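Long-range contact in lipid II:glycine glycyltransferase (PDB 6SNR), which probably transfers the first glycine of the pentaglycine interpeptide bridge from glycyl-tRNA to the lysine side chain of lipid II in Staphylococcus aureus: residues A[9-17]-A[50-58]. Numbering follows the deposited sequence.
Sequences QEHDAFVKS and EVQGVAQLL
V54 rises from its strand toward the helix and fits between the rings of H11 and F14. Its CG2 does most of the touching: it lies 3.6 Å from H11 NE2, meets the near rim of the phenyl ring at F14 CD1 (3.7 Å), and packs against V15 CG2. A branched valine suits this place, because its short, stiff side chain can serve three partners at once. F14 reaches down to the strand with CG anti to the backbone N (chi1 -176°), and V51 CG1 sits over one face of its ring in a CH-pi contact, 3.9 Å from the F14 centroid and 21° off the ring normal. The far end of the ring rests against backbone, with F14 CZ 3.7 Å from the carbonyl carbon of Q52. Here Q52 and G53 both pair with V45 in a classic beta bulge, so the ring end meets main chain at the irregularity in the strand.

H11 also has CG anti to its backbone N, which sends the imidazole along the strand toward Q56, where H11 CE1 approaches Q56 CB. V15 CG2 lies 3.4 Å above one face of this ring, while a weak, nearly straight bond from H11 ND1 to D12 OD1 (3.3 Å) helps set its rotation. D12 in turn bonds T27, at the start of helix 27-33, through OD2.

The contact lays helix 8-17 across strand 50-61, which runs between its antiparallel neighbours 39-47 and 68-78 in one of the two mixed sheets of this FemABX-family protein; the two segments cross at -109°. No hydrogen bond links them, so shape and apolar packing provide the join. H11 NE2 is buried without a polar partner, and with ND1 donating to D12, this would favour a neutral imidazole.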
loop_
_atom_site.group_PDB
_atom_site.type_symbol
_atom_site.label_atom_id
_atom_site.label_comp_id
_atom_site.label_asym_id
_atom_site.label_seq_id
_atom_site.Cartn_x
_atom_site.Cartn_y
_atom_site.Cartn_z
ATOM N N GLN A 9 -23.312 3.671 1.216
ATOM C CA GLN A 9 -22.509 4.884 1.312
ATOM C C GLN A 9 -22.369 5.386 2.744
ATOM O O GLN A 9 -21.332 5.842 3.140
ATOM C CB GLN A 9 -23.092 5.981 0.417
ATOM C CG GLN A 9 -22.907 5.709 -1.031
ATOM C CD GLN A 9 -24.011 4.915 -1.598
ATOM O OE1 GLN A 9 -24.911 4.428 -0.877
ATOM N NE2 GLN A 9 -24.001 4.803 -2.924
ATOM N N GLU A 10 -23.442 5.304 3.540
ATOM C CA GLU A 10 -23.400 5.678 4.918
ATOM C C GLU A 10 -22.442 4.803 5.726
ATOM O O GLU A 10 -21.704 5.298 6.540
ATOM C CB GLU A 10 -24.817 5.666 5.508
ATOM C CG GLU A 10 -25.686 6.815 4.951
ATOM C CD GLU A 10 -27.168 6.682 5.275
ATOM O OE1 GLU A 10 -27.726 5.589 5.565
ATOM O OE2 GLU A 10 -27.829 7.751 5.187
ATOM N N HIS A 11 -22.521 3.502 5.524
ATOM C CA HIS A 11 -21.578 2.541 6.133
ATOM C C HIS A 11 -20.143 2.895 5.777
ATOM O O HIS A 11 -19.305 3.030 6.636
ATOM C CB HIS A 11 -21.888 1.129 5.628
ATOM C CG HIS A 11 -20.931 0.087 6.111
ATOM N ND1 HIS A 11 -19.755 -0.261 5.471
ATOM C CD2 HIS A 11 -20.991 -0.666 7.237
ATOM C CE1 HIS A 11 -19.171 -1.248 6.164
ATOM N NE2 HIS A 11 -19.874 -1.463 7.258
ATOM N N ASP A 12 -19.874 3.034 4.490
ATOM C CA ASP A 12 -18.519 3.325 4.015
ATOM C C ASP A 12 -18.006 4.664 4.599
ATOM O O ASP A 12 -16.862 4.791 5.022
ATOM C CB ASP A 12 -18.460 3.318 2.481
ATOM C CG ASP A 12 -18.607 1.928 1.881
ATOM O OD1 ASP A 12 -18.388 0.948 2.676
ATOM O OD2 ASP A 12 -18.922 1.822 0.680
ATOM N N ALA A 13 -18.875 5.668 4.664
ATOM C CA ALA A 13 -18.483 6.937 5.284
ATOM C C ALA A 13 -18.062 6.784 6.743
ATOM O O ALA A 13 -17.031 7.304 7.198
ATOM C CB ALA A 13 -19.604 7.972 5.111
ATOM N N PHE A 14 -18.855 6.012 7.485
ATOM C CA PHE A 14 -18.580 5.741 8.870
ATOM C C PHE A 14 -17.270 5.001 9.020
ATOM O O PHE A 14 -16.442 5.374 9.884
ATOM C CB PHE A 14 -19.719 4.929 9.498
ATOM C CG PHE A 14 -19.544 4.703 10.976
ATOM C CD1 PHE A 14 -18.843 3.632 11.465
ATOM C CD2 PHE A 14 -20.079 5.601 11.881
ATOM C CE1 PHE A 14 -18.684 3.450 12.837
ATOM C CE2 PHE A 14 -19.919 5.425 13.238
ATOM C CZ PHE A 14 -19.223 4.341 13.723
ATOM N N VAL A 15 -17.038 3.955 8.219
ATOM C CA VAL A 15 -15.762 3.211 8.250
ATOM C C VAL A 15 -14.548 4.116 7.945
ATOM O O VAL A 15 -13.537 4.073 8.628
ATOM C CB VAL A 15 -15.784 2.017 7.267
ATOM C CG1 VAL A 15 -14.421 1.292 7.181
ATOM C CG2 VAL A 15 -16.913 1.017 7.639
ATOM N N LYS A 16 -14.723 4.971 6.958
ATOM C CA LYS A 16 -13.627 5.819 6.505
ATOM C C LYS A 16 -13.255 6.833 7.570
ATOM O O LYS A 16 -12.062 7.146 7.700
ATOM C CB LYS A 16 -13.988 6.474 5.168
ATOM C CG LYS A 16 -13.938 5.500 3.994
ATOM C CD LYS A 16 -14.426 6.089 2.682
ATOM C CE LYS A 16 -14.106 5.273 1.458
ATOM N NZ LYS A 16 -14.382 5.974 0.154
ATOM N N SER A 17 -14.212 7.315 8.355
ATOM C CA SER A 17 -13.913 8.294 9.433
ATOM C C SER A 17 -13.673 7.734 10.841
ATOM O O SER A 17 -13.289 8.468 11.773
ATOM C CB SER A 17 -15.036 9.326 9.502
ATOM O OG SER A 17 -16.289 8.765 9.748
ATOM N N GLU A 50 -27.845 8.429 15.572
ATOM C CA GLU A 50 -26.404 8.529 15.350
ATOM C C GLU A 50 -25.809 7.126 15.435
ATOM O O GLU A 50 -25.896 6.497 16.492
ATOM C CB GLU A 50 -25.798 9.405 16.443
ATOM C CG GLU A 50 -24.302 9.673 16.345
ATOM C CD GLU A 50 -23.815 10.528 17.510
ATOM O OE1 GLU A 50 -24.499 11.530 17.833
ATOM O OE2 GLU A 50 -22.767 10.194 18.115
ATOM N N VAL A 51 -25.169 6.676 14.358
ATOM C CA VAL A 51 -24.484 5.369 14.369
ATOM C C VAL A 51 -23.296 5.389 15.357
ATOM O O VAL A 51 -22.514 6.360 15.380
ATOM C CB VAL A 51 -23.958 5.040 12.956
ATOM C CG1 VAL A 51 -23.139 3.724 12.937
ATOM C CG2 VAL A 51 -25.090 4.987 11.928
ATOM N N GLN A 52 -23.141 4.331 16.153
ATOM C CA GLN A 52 -21.990 4.183 17.083
ATOM C C GLN A 52 -21.068 3.015 16.682
ATOM O O GLN A 52 -19.927 2.938 17.164
ATOM C CB GLN A 52 -22.438 4.045 18.545
ATOM C CG GLN A 52 -23.073 5.305 19.131
ATOM C CD GLN A 52 -23.369 5.154 20.613
ATOM O OE1 GLN A 52 -22.732 4.360 21.320
ATOM N NE2 GLN A 52 -24.345 5.914 21.102
ATOM N N GLY A 53 -21.527 2.123 15.808
ATOM C CA GLY A 53 -20.636 1.040 15.290
ATOM C C GLY A 53 -21.263 0.328 14.115
ATOM O O GLY A 53 -22.493 0.271 14.004
ATOM N N VAL A 54 -20.429 -0.248 13.240
ATOM C CA VAL A 54 -20.881 -1.034 12.120
ATOM C C VAL A 54 -20.001 -2.232 11.935
ATOM O O VAL A 54 -18.915 -2.320 12.556
ATOM C CB VAL A 54 -20.863 -0.223 10.802
ATOM C CG1 VAL A 54 -21.683 1.042 10.966
ATOM C CG2 VAL A 54 -19.422 0.132 10.411
ATOM N N ALA A 55 -20.461 -3.145 11.121
ATOM C CA ALA A 55 -19.644 -4.283 10.725
ATOM C C ALA A 55 -20.172 -4.879 9.441
ATOM O O ALA A 55 -21.381 -4.923 9.190
ATOM C CB ALA A 55 -19.574 -5.310 11.857
ATOM N N GLN A 56 -19.257 -5.296 8.590
ATOM C CA GLN A 56 -19.523 -6.030 7.412
ATOM C C GLN A 56 -19.060 -7.481 7.616
ATOM O O GLN A 56 -17.904 -7.751 7.919
ATOM C CB GLN A 56 -18.751 -5.424 6.245
ATOM C CG GLN A 56 -18.983 -6.119 4.977
ATOM C CD GLN A 56 -18.472 -5.314 3.827
ATOM O OE1 GLN A 56 -17.255 -5.253 3.577
ATOM N NE2 GLN A 56 -19.378 -4.669 3.153
ATOM N N LEU A 57 -19.999 -8.392 7.521
ATOM C CA LEU A 57 -19.795 -9.837 7.740
ATOM C C LEU A 57 -19.665 -10.521 6.432
ATOM O O LEU A 57 -20.520 -10.350 5.527
ATOM C CB LEU A 57 -21.033 -10.423 8.502
ATOM C CG LEU A 57 -21.258 -10.087 9.970
ATOM C CD1 LEU A 57 -21.241 -8.641 10.363
ATOM C CD2 LEU A 57 -22.590 -10.741 10.395
ATOM N N LEU A 58 -18.621 -11.326 6.245
ATOM C CA LEU A 58 -18.464 -12.110 5.067
ATOM C C LEU A 58 -18.677 -13.557 5.454
ATOM O O LEU A 58 -18.073 -14.063 6.396
ATOM C CB LEU A 58 -17.061 -11.966 4.449
ATOM C CG LEU A 58 -16.801 -10.553 3.904
ATOM C CD1 LEU A 58 -15.340 -10.389 3.444
ATOM C CD2 LEU A 58 -17.732 -10.272 2.753
#